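Local coordinates for protein rRNA N-glycosidase (Bougainvillea spectabilis, PDB 3CTK) that belongs to the plant family of ribosome-inactivating proteins and has their mixed alpha/beta fold, at residues A[39-50]-A[62-72]; A[52-60]-A[135-143]. One frame throughout, in Å; residues are numbered along the deposited sequence.

Interaction 1. Residues A[39-50]-A[62-72]; sequences QTIADDKRFVLV and VAIDVTDVYVV
Arg46 and Asp65 meet side-on where the hairpin of strands 47-53 and 59-65 opens into loops. NE of Arg46 reaches OD1 of Asp65 at 2.8 Å, within the guanidinium plane but from above the carboxylate, while NH2 of Arg46 takes OD2 of Asp65 on its syn side at 2.9 Å; the two planes stand 53° apart. A bend at chi2 (61°) turns the arginine chain toward the acid, and CG of Arg46 lies over one face of the Phe47 ring.

The packed part is the hairpin and the next strand. Val48 and Ile64 form a hydrogen-bonded antiparallel pair, their side chains side by side with CG1 of Val48 3.7 Å from CB of Ile64, on the face covered by helix 14-25. On the other face, CE2 of Phe47 reaches CG2 of Val72 on strand 70-78 at 4.0 Å, and Ala94 of helix 92-97 also touches Phe47. Beyond the paired strands, Val66 N still bonds to Arg46 O.

The loose side is the exposed run of Gln39 and Thr40, where Thr67 CG2 merely rests 3.5 Å from Gln39 O.

OD1 of Asp65 also accepts from OG1 (2.7 Å) and the backbone N of Thr67, making an Asx turn. Three donors on one oxygen, one of them from a cation, hold the carboxylate in place and would be expected to favour its ionised form.

Interaction 2. Residues A[52-60]-A[135-143]; sequences ITTTSKKTV and LEFSIEAIH
Lys58 reaches from the strand 59-65 side of a beta turn toward the C-terminal part of helix 132-142, and each portion of its chain has a partner. CB sits over the centre of one face of the His143 ring, 3.8 Å from the centroid and 3° off its normal, a CH-pi contact. CG continues past the ring at CD2, and CD comes within 3.7 Å of CD2 of His143. CE then leaves the imidazole for the carboxylate of Glu140, and NZ ends the chain in a salt bridge, 2.9 Å from OE2 of Glu140 on its syn side. Because the chain is extended beyond CG, its methylene groups run past the ring while the ammonium reaches the acid. A water accepts from NZ and lies against the carbonyl oxygens of Glu140 and His143.

The turn, type I from Thr54 to Lys57, presents its polar groups to a second acid. Thr55 N points almost straight at OE2 of Glu136 (3.0 Å, 172°), meeting it from above the carboxylate plane, whereas OG1 of Thr55 gives a 2.6 Å bond to OE1 of Glu136 on the syn side. With CG anti to the backbone N (chi1 169°), the extended glutamate carries its carboxylate to both donors. Beneath these polar grips, CG2 of Ile139 packs on CG2 of Thr54 at 3.8 Å, and CD1 of Ile139 meets CG2 of Ile52; Phe155 of helix 149-168 also touches Ile139.

A helix thus lies against the turn end of a beta hairpin, apolar toward the strands and acidic toward the turn, an alpha-on-beta arrangement within the mixed alpha/beta fold of ribosome-inactivating proteins.

Overall arrangement
From the N terminus, strand 3-7 forms one edge of the mixed sheet and helix 14-25 follows before the chain enters residues 39-50. Interaction 1 closes a short loop: the chain runs out along strand 47-53, turns, and returns along strand 59-65 into strand 70-78. The turn of that same hairpin, within residues 52-60, then waits 74 residues for helix 132-142, and interaction 2 closes this far longer loop. The segments alternate along the chain, so the two contacts cross. Their centres lie about 22 Å apart, yet Val62 touches Ile52. Interaction 1 joins the hairpin's strands to each other and to strand 70-78; interaction 2 fastens the turn end to helix 132-142.

Interaction 1. Residues A[39-50]-A[62-72]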
loop_
_atom_site.group_PDB
_atom_site.type_symbol
_atom_site.label_atom_id
_atom_site.label_comp_id
_atom_site.label_asym_id
_atom_site.label_seq_id
_atom_site.Cartn_x
_atom_site.Cartn_y
_atom_site.Cartn_z
ATOM N N GLN A 39 -12.213 0.469 11.637
ATOM C CA GLN A 39 -11.159 0.701 12.623
ATOM C C GLN A 39 -10.797 -0.581 13.368
ATOM O O GLN A 39 -9.632 -0.813 13.675
ATOM C CB GLN A 39 -11.585 1.772 13.626
ATOM C CG GLN A 39 -10.528 2.056 14.687
ATOM C CD GLN A 39 -10.875 3.249 15.552
ATOM O OE1 GLN A 39 -12.043 3.552 15.771
ATOM N NE2 GLN A 39 -9.852 3.923 16.064
ATOM N N THR A 40 -11.800 -1.397 13.677
ATOM C CA THR A 40 -11.559 -2.663 14.362
ATOM C C THR A 40 -12.349 -3.758 13.666
ATOM O O THR A 40 -13.417 -3.516 13.098
ATOM C CB THR A 40 -11.968 -2.626 15.863
ATOM O OG1 THR A 40 -13.382 -2.434 15.979
ATOM C CG2 THR A 40 -11.239 -1.510 16.589
ATOM N N ILE A 41 -11.816 -4.971 13.706
ATOM C CA ILE A 41 -12.475 -6.092 13.063
ATOM C C ILE A 41 -11.965 -7.371 13.713
ATOM O O ILE A 41 -10.910 -7.367 14.343
ATOM C CB ILE A 41 -12.169 -6.086 11.543
ATOM C CG1 ILE A 41 -13.114 -7.035 10.805
ATOM C CG2 ILE A 41 -10.702 -6.454 11.305
ATOM C CD1 ILE A 41 -13.009 -6.935 9.294
ATOM N N ALA A 42 -12.725 -8.452 13.579
ATOM C CA ALA A 42 -12.342 -9.732 14.166
ATOM C C ALA A 42 -10.968 -10.165 13.668
ATOM O O ALA A 42 -10.628 -9.949 12.505
ATOM C CB ALA A 42 -13.376 -10.782 13.821
ATOM N N ASP A 43 -10.180 -10.788 14.540
ATOM C CA ASP A 43 -8.845 -11.221 14.145
ATOM C C ASP A 43 -8.852 -12.112 12.900
ATOM O O ASP A 43 -7.901 -12.089 12.116
ATOM C CB ASP A 43 -8.150 -11.955 15.296
ATOM C CG ASP A 43 -7.817 -11.040 16.466
ATOM O OD1 ASP A 43 -7.643 -9.820 16.259
ATOM O OD2 ASP A 43 -7.715 -11.549 17.602
ATOM N N ASP A 44 -9.923 -12.881 12.709
ATOM C CA ASP A 44 -10.023 -13.784 11.561
ATOM C C ASP A 44 -10.302 -13.086 10.231
ATOM O O ASP A 44 -10.311 -13.735 9.182
ATOM C CB ASP A 44 -11.119 -14.820 11.816
ATOM C CG ASP A 44 -12.503 -14.201 11.870
ATOM O OD1 ASP A 44 -12.601 -13.013 12.240
ATOM O OD2 ASP A 44 -13.490 -14.903 11.565
ATOM N N LYS A 45 -10.532 -11.777 10.263
ATOM C CA LYS A 45 -10.806 -11.027 9.042
ATOM C C LYS A 45 -9.930 -9.781 8.995
ATOM O O LYS A 45 -10.131 -8.890 8.162
ATOM C CB LYS A 45 -12.278 -10.616 8.994
ATOM C CG LYS A 45 -13.248 -11.790 8.908
ATOM C CD LYS A 45 -14.686 -11.318 8.745
ATOM C CE LYS A 45 -15.160 -10.540 9.962
ATOM N NZ LYS A 45 -16.600 -10.163 9.857
ATOM N N ARG A 46 -8.942 -9.749 9.882
ATOM C CA ARG A 46 -8.031 -8.623 10.019
ATOM C C ARG A 46 -7.070 -8.382 8.855
ATOM O O ARG A 46 -6.628 -7.252 8.653
ATOM C CB ARG A 46 -7.243 -8.781 11.327
ATOM C CG ARG A 46 -6.285 -7.641 11.674
ATOM C CD ARG A 46 -6.998 -6.299 11.857
ATOM N NE ARG A 46 -6.053 -5.254 12.242
ATOM C CZ ARG A 46 -5.581 -5.086 13.473
ATOM N NH1 ARG A 46 -5.975 -5.887 14.455
ATOM N NH2 ARG A 46 -4.690 -4.134 13.719
ATOM N N PHE A 47 -6.749 -9.419 8.086
ATOM C CA PHE A 47 -5.810 -9.250 6.977
ATOM C C PHE A 47 -6.286 -9.744 5.622
ATOM O O PHE A 47 -7.148 -10.615 5.525
ATOM C CB PHE A 47 -4.481 -9.960 7.283
ATOM C CG PHE A 47 -3.847 -9.546 8.576
ATOM C CD1 PHE A 47 -3.970 -10.343 9.712
ATOM C CD2 PHE A 47 -3.144 -8.351 8.667
ATOM C CE1 PHE A 47 -3.402 -9.950 10.923
ATOM C CE2 PHE A 47 -2.573 -7.949 9.871
ATOM C CZ PHE A 47 -2.703 -8.752 11.003
ATOM N N VAL A 48 -5.714 -9.164 4.571
ATOM C CA VAL A 48 -6.000 -9.587 3.208
ATOM C C VAL A 48 -4.624 -9.912 2.644
ATOM O O VAL A 48 -3.654 -9.205 2.918
ATOM C CB VAL A 48 -6.675 -8.476 2.358
ATOM C CG1 VAL A 48 -5.826 -7.220 2.345
ATOM C CG2 VAL A 48 -6.898 -8.983 0.934
ATOM N N LEU A 49 -4.530 -10.995 1.883
ATOM C CA LEU A 49 -3.255 -11.401 1.313
ATOM C C LEU A 49 -3.168 -11.036 -0.166
ATOM O O LEU A 49 -4.125 -11.208 -0.921
ATOM C CB LEU A 49 -3.062 -12.909 1.506
ATOM C CG LEU A 49 -3.221 -13.380 2.959
ATOM C CD1 LEU A 49 -3.167 -14.900 3.036
ATOM C CD2 LEU A 49 -2.126 -12.760 3.813
ATOM N N VAL A 50 -2.010 -10.523 -0.568
ATOM C CA VAL A 50 -1.775 -10.124 -1.950
ATOM C C VAL A 50 -0.645 -10.972 -2.529
ATOM O O VAL A 50 0.516 -10.809 -2.160
ATOM C CB VAL A 50 -1.388 -8.630 -2.030
ATOM C CG1 VAL A 50 -1.044 -8.245 -3.467
ATOM C CG2 VAL A 50 -2.538 -7.773 -1.516
ATOM N N VAL A 62 2.076 -10.987 0.252
ATOM C CA VAL A 62 2.129 -9.802 1.107
ATOM C C VAL A 62 0.864 -9.643 1.949
ATOM O O VAL A 62 -0.250 -9.672 1.428
ATOM C CB VAL A 62 2.331 -8.541 0.241
ATOM C CG1 VAL A 62 2.509 -7.312 1.127
ATOM C CG2 VAL A 62 3.540 -8.733 -0.668
ATOM N N ALA A 63 1.043 -9.463 3.253
ATOM C CA ALA A 63 -0.086 -9.305 4.165
ATOM C C ALA A 63 -0.394 -7.837 4.432
ATOM O O ALA A 63 0.500 -7.058 4.761
ATOM C CB ALA A 63 0.206 -10.018 5.481
ATOM N N ILE A 64 -1.667 -7.475 4.295
ATOM C CA ILE A 64 -2.114 -6.103 4.520
ATOM C C ILE A 64 -3.204 -6.042 5.594
ATOM O O ILE A 64 -4.164 -6.810 5.566
ATOM C CB ILE A 64 -2.660 -5.486 3.208
ATOM C CG1 ILE A 64 -1.518 -5.333 2.198
ATOM C CG2 ILE A 64 -3.330 -4.134 3.490
ATOM C CD1 ILE A 64 -1.948 -4.776 0.852
ATOM N N ASP A 65 -3.032 -5.123 6.541
ATOM C CA ASP A 65 -3.975 -4.903 7.639
ATOM C C ASP A 65 -5.170 -4.172 7.019
ATOM O O ASP A 65 -5.017 -3.057 6.533
ATOM C CB ASP A 65 -3.304 -4.016 8.696
ATOM C CG ASP A 65 -4.129 -3.867 9.963
ATOM O OD1 ASP A 65 -5.371 -3.872 9.876
ATOM O OD2 ASP A 65 -3.527 -3.725 11.047
ATOM N N VAL A 66 -6.355 -4.779 7.042
ATOM C CA VAL A 66 -7.513 -4.137 6.419
ATOM C C VAL A 66 -8.025 -2.892 7.122
ATOM O O VAL A 66 -8.766 -2.105 6.527
ATOM C CB VAL A 66 -8.706 -5.116 6.258
ATOM C CG1 VAL A 66 -8.263 -6.350 5.481
ATOM C CG2 VAL A 66 -9.280 -5.485 7.626
ATOM N N THR A 67 -7.640 -2.693 8.376
ATOM C CA THR A 67 -8.120 -1.516 9.096
ATOM C C THR A 67 -7.437 -0.230 8.636
ATOM O O THR A 67 -8.055 0.837 8.634
ATOM C CB THR A 67 -7.932 -1.666 10.630
ATOM O OG1 THR A 67 -6.536 -1.686 10.952
ATOM C CG2 THR A 67 -8.583 -2.957 11.123
ATOM N N ASP A 68 -6.177 -0.329 8.216
ATOM C CA ASP A 68 -5.430 0.852 7.790
ATOM C C ASP A 68 -4.632 0.698 6.494
ATOM O O ASP A 68 -3.892 1.605 6.108
ATOM C CB ASP A 68 -4.481 1.290 8.912
ATOM C CG ASP A 68 -3.616 0.145 9.427
ATOM O OD1 ASP A 68 -3.422 -0.837 8.679
ATOM O OD2 ASP A 68 -3.120 0.233 10.573
ATOM N N VAL A 69 -4.794 -0.444 5.830
ATOM C CA VAL A 69 -4.097 -0.758 4.582
ATOM C C VAL A 69 -2.566 -0.776 4.746
ATOM O O VAL A 69 -1.829 -0.542 3.791
ATOM C CB VAL A 69 -4.479 0.231 3.438
ATOM C CG1 VAL A 69 -4.247 -0.433 2.075
ATOM C CG2 VAL A 69 -5.932 0.659 3.576
ATOM N N TYR A 70 -2.091 -1.065 5.957
ATOM C CA TYR A 70 -0.652 -1.137 6.216
ATOM C C TYR A 70 -0.109 -2.517 5.852
ATOM O O TYR A 70 -0.700 -3.531 6.216
ATOM C CB TYR A 70 -0.331 -0.934 7.703
ATOM C CG TYR A 70 -0.439 0.467 8.255
ATOM C CD1 TYR A 70 0.020 0.750 9.546
ATOM C CD2 TYR A 70 -1.007 1.503 7.517
ATOM C CE1 TYR A 70 -0.084 2.022 10.086
ATOM C CE2 TYR A 70 -1.117 2.789 8.054
ATOM C CZ TYR A 70 -0.653 3.037 9.339
ATOM O OH TYR A 70 -0.759 4.294 9.886
ATOM N N VAL A 71 1.012 -2.558 5.141
ATOM C CA VAL A 71 1.639 -3.835 4.825
ATOM C C VAL A 71 2.357 -4.191 6.128
ATOM O O VAL A 71 3.036 -3.341 6.708
ATOM C CB VAL A 71 2.664 -3.696 3.676
ATOM C CG1 VAL A 71 3.572 -4.926 3.622
ATOM C CG2 VAL A 71 1.930 -3.546 2.347
ATOM N N VAL A 72 2.192 -5.420 6.609
ATOM C CA VAL A 72 2.834 -5.825 7.860
ATOM C C VAL A 72 3.950 -6.853 7.667
ATOM O O VAL A 72 4.762 -7.072 8.568
ATOM C CB VAL A 72 1.798 -6.387 8.871
ATOM C CG1 VAL A 72 0.807 -5.300 9.263
ATOM C CG2 VAL A 72 1.068 -7.576 8.269
#

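Interaction 2. Residues A[52-60]-A[135-143]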
loop_
_atom_site.group_PDB
_atom_site.type_symbol
_atom_site.label_atom_id
_atom_site.label_comp_id
_atom_site.label_asym_id
_atom_site.label_seq_id
_atom_site.Cartn_x
_atom_site.Cartn_y
_atom_site.Cartn_z
ATOM N N ILE A 52 1.830 -11.796 -5.278
ATOM C CA ILE A 52 2.502 -11.185 -6.422
ATOM C C ILE A 52 3.475 -12.192 -7.010
ATOM O O ILE A 52 4.380 -12.666 -6.319
ATOM C CB ILE A 52 3.280 -9.927 -6.003
ATOM C CG1 ILE A 52 2.330 -8.943 -5.314
ATOM C CG2 ILE A 52 3.935 -9.280 -7.227
ATOM C CD1 ILE A 52 3.036 -7.774 -4.656
ATOM N N THR A 53 3.285 -12.518 -8.287
ATOM C CA THR A 53 4.139 -13.486 -8.968
ATOM C C THR A 53 4.932 -12.828 -10.095
ATOM O O THR A 53 4.382 -12.076 -10.894
ATOM C CB THR A 53 3.300 -14.634 -9.561
ATOM O OG1 THR A 53 2.512 -15.237 -8.525
ATOM C CG2 THR A 53 4.206 -15.691 -10.180
ATOM N N THR A 54 6.226 -13.128 -10.152
ATOM C CA THR A 54 7.112 -12.567 -11.172
ATOM C C THR A 54 7.081 -13.399 -12.452
ATOM O O THR A 54 6.560 -14.513 -12.464
ATOM C CB THR A 54 8.570 -12.540 -10.679
ATOM O OG1 THR A 54 9.025 -13.884 -10.464
ATOM C CG2 THR A 54 8.677 -11.758 -9.375
ATOM N N THR A 55 7.639 -12.861 -13.533
ATOM C CA THR A 55 7.682 -13.609 -14.783
ATOM C C THR A 55 8.666 -14.766 -14.608
ATOM O O THR A 55 8.664 -15.717 -15.389
ATOM C CB THR A 55 8.140 -12.733 -15.978
ATOM O OG1 THR A 55 9.447 -12.204 -15.718
ATOM C CG2 THR A 55 7.163 -11.592 -16.208
ATOM N N SER A 56 9.505 -14.676 -13.579
ATOM C CA SER A 56 10.482 -15.720 -13.292
ATOM C C SER A 56 9.850 -16.802 -12.414
ATOM O O SER A 56 10.540 -17.690 -11.907
ATOM C CB SER A 56 11.714 -15.130 -12.600
ATOM O OG SER A 56 11.360 -14.477 -11.398
ATOM N N LYS A 57 8.538 -16.698 -12.219
ATOM C CA LYS A 57 7.776 -17.681 -11.452
ATOM C C LYS A 57 7.994 -17.711 -9.941
ATOM O O LYS A 57 7.793 -18.745 -9.302
ATOM C CB LYS A 57 8.036 -19.074 -12.037
ATOM C CG LYS A 57 7.717 -19.174 -13.527
ATOM C CD LYS A 57 8.400 -20.377 -14.159
ATOM C CE LYS A 57 9.910 -20.199 -14.171
ATOM N NZ LYS A 57 10.623 -21.412 -14.651
ATOM N N LYS A 58 8.404 -16.585 -9.369
ATOM C CA LYS A 58 8.604 -16.512 -7.928
ATOM C C LYS A 58 7.450 -15.705 -7.339
ATOM O O LYS A 58 7.043 -14.685 -7.898
ATOM C CB LYS A 58 9.951 -15.855 -7.609
ATOM C CG LYS A 58 11.132 -16.632 -8.181
ATOM C CD LYS A 58 12.474 -15.992 -7.863
ATOM C CE LYS A 58 13.611 -16.822 -8.442
ATOM N NZ LYS A 58 14.945 -16.248 -8.124
ATOM N N THR A 59 6.907 -16.172 -6.222
ATOM C CA THR A 59 5.789 -15.487 -5.593
ATOM C C THR A 59 6.072 -15.045 -4.166
ATOM O O THR A 59 6.762 -15.729 -3.407
ATOM C CB THR A 59 4.525 -16.387 -5.554
ATOM O OG1 THR A 59 4.169 -16.790 -6.879
ATOM C CG2 THR A 59 3.348 -15.640 -4.929
ATOM N N VAL A 60 5.534 -13.885 -3.812
ATOM C CA VAL A 60 5.658 -13.361 -2.462
ATOM C C VAL A 60 4.233 -13.032 -2.030
ATOM O O VAL A 60 3.508 -12.359 -2.756
ATOM C CB VAL A 60 6.511 -12.075 -2.427
ATOM C CG1 VAL A 60 6.518 -11.487 -1.023
ATOM C CG2 VAL A 60 7.933 -12.381 -2.882
ATOM N N LEU A 135 9.436 -3.654 -9.627
ATOM C CA LEU A 135 8.913 -4.452 -8.524
ATOM C C LEU A 135 9.444 -5.873 -8.662
ATOM O O LEU A 135 9.904 -6.463 -7.687
ATOM C CB LEU A 135 7.380 -4.447 -8.524
ATOM C CG LEU A 135 6.682 -5.325 -7.476
ATOM C CD1 LEU A 135 7.113 -4.922 -6.072
ATOM C CD2 LEU A 135 5.174 -5.192 -7.635
ATOM N N GLU A 136 9.408 -6.418 -9.877
ATOM C CA GLU A 136 9.913 -7.771 -10.080
ATOM C C GLU A 136 11.395 -7.860 -9.730
ATOM O O GLU A 136 11.838 -8.836 -9.128
ATOM C CB GLU A 136 9.685 -8.238 -11.527
ATOM C CG GLU A 136 10.431 -9.527 -11.863
ATOM C CD GLU A 136 9.741 -10.362 -12.921
ATOM O OE1 GLU A 136 10.361 -11.336 -13.406
ATOM O OE2 GLU A 136 8.579 -10.057 -13.259
ATOM N N PHE A 137 12.160 -6.837 -10.100
ATOM C CA PHE A 137 13.589 -6.822 -9.801
ATOM C C PHE A 137 13.829 -6.867 -8.291
ATOM O O PHE A 137 14.722 -7.578 -7.818
ATOM C CB PHE A 137 14.245 -5.565 -10.375
ATOM C CG PHE A 137 15.737 -5.529 -10.197
ATOM C CD1 PHE A 137 16.578 -6.103 -11.144
ATOM C CD2 PHE A 137 16.300 -4.949 -9.065
ATOM C CE1 PHE A 137 17.962 -6.100 -10.965
ATOM C CE2 PHE A 137 17.682 -4.944 -8.876
ATOM C CZ PHE A 137 18.512 -5.521 -9.829
ATOM N N SER A 138 13.041 -6.108 -7.535
ATOM C CA SER A 138 13.204 -6.081 -6.083
ATOM C C SER A 138 12.836 -7.424 -5.459
ATOM O O SER A 138 13.420 -7.824 -4.451
ATOM C CB SER A 138 12.364 -4.956 -5.461
ATOM O OG SER A 138 10.975 -5.215 -5.572
ATOM N N ILE A 139 11.872 -8.124 -6.056
ATOM C CA ILE A 139 11.472 -9.433 -5.544
ATOM C C ILE A 139 12.592 -10.435 -5.827
ATOM O O ILE A 139 12.944 -11.252 -4.978
ATOM C CB ILE A 139 10.151 -9.906 -6.205
ATOM C CG1 ILE A 139 9.009 -8.982 -5.773
ATOM C CG2 ILE A 139 9.852 -11.358 -5.826
ATOM C CD1 ILE A 139 7.665 -9.297 -6.408
ATOM N N GLU A 140 13.159 -10.359 -7.025
ATOM C CA GLU A 140 14.252 -11.246 -7.413
ATOM C C GLU A 140 15.467 -11.064 -6.511
ATOM O O GLU A 140 16.232 -12.002 -6.283
ATOM C CB GLU A 140 14.667 -10.964 -8.858
ATOM C CG GLU A 140 13.845 -11.694 -9.893
ATOM C CD GLU A 140 14.236 -13.150 -9.999
ATOM O OE1 GLU A 140 13.619 -13.872 -10.806
ATOM O OE2 GLU A 140 15.165 -13.576 -9.281
ATOM N N ALA A 141 15.642 -9.855 -5.997
ATOM C CA ALA A 141 16.786 -9.555 -5.147
ATOM C C ALA A 141 16.701 -10.119 -3.730
ATOM O O ALA A 141 17.729 -10.288 -3.074
ATOM C CB ALA A 141 17.000 -8.045 -5.088
ATOM N N ILE A 142 15.491 -10.420 -3.264
ATOM C CA ILE A 142 15.313 -10.930 -1.905
ATOM C C ILE A 142 14.735 -12.338 -1.807
ATOM O O ILE A 142 14.955 -13.034 -0.818
ATOM C CB ILE A 142 14.387 -10.007 -1.087
ATOM C CG1 ILE A 142 12.969 -10.052 -1.668
ATOM C CG2 ILE A 142 14.935 -8.587 -1.085
ATOM C CD1 ILE A 142 11.943 -9.250 -0.883
ATOM N N HIS A 143 13.989 -12.751 -2.823
ATOM C CA HIS A 143 13.363 -14.066 -2.809
ATOM C C HIS A 143 14.366 -15.219 -2.728
ATOM O O HIS A 143 15.232 -15.358 -3.588
ATOM C CB HIS A 143 12.487 -14.235 -4.048
ATOM C CG HIS A 143 11.603 -15.440 -4.000
ATOM N ND1 HIS A 143 10.283 -15.381 -3.606
ATOM C CD2 HIS A 143 11.855 -16.741 -4.276
ATOM C CE1 HIS A 143 9.760 -16.592 -3.644
ATOM N NE2 HIS A 143 10.692 -17.436 -4.046
HETATM O O HOH W 1 15.565 -14.546 -6.076
#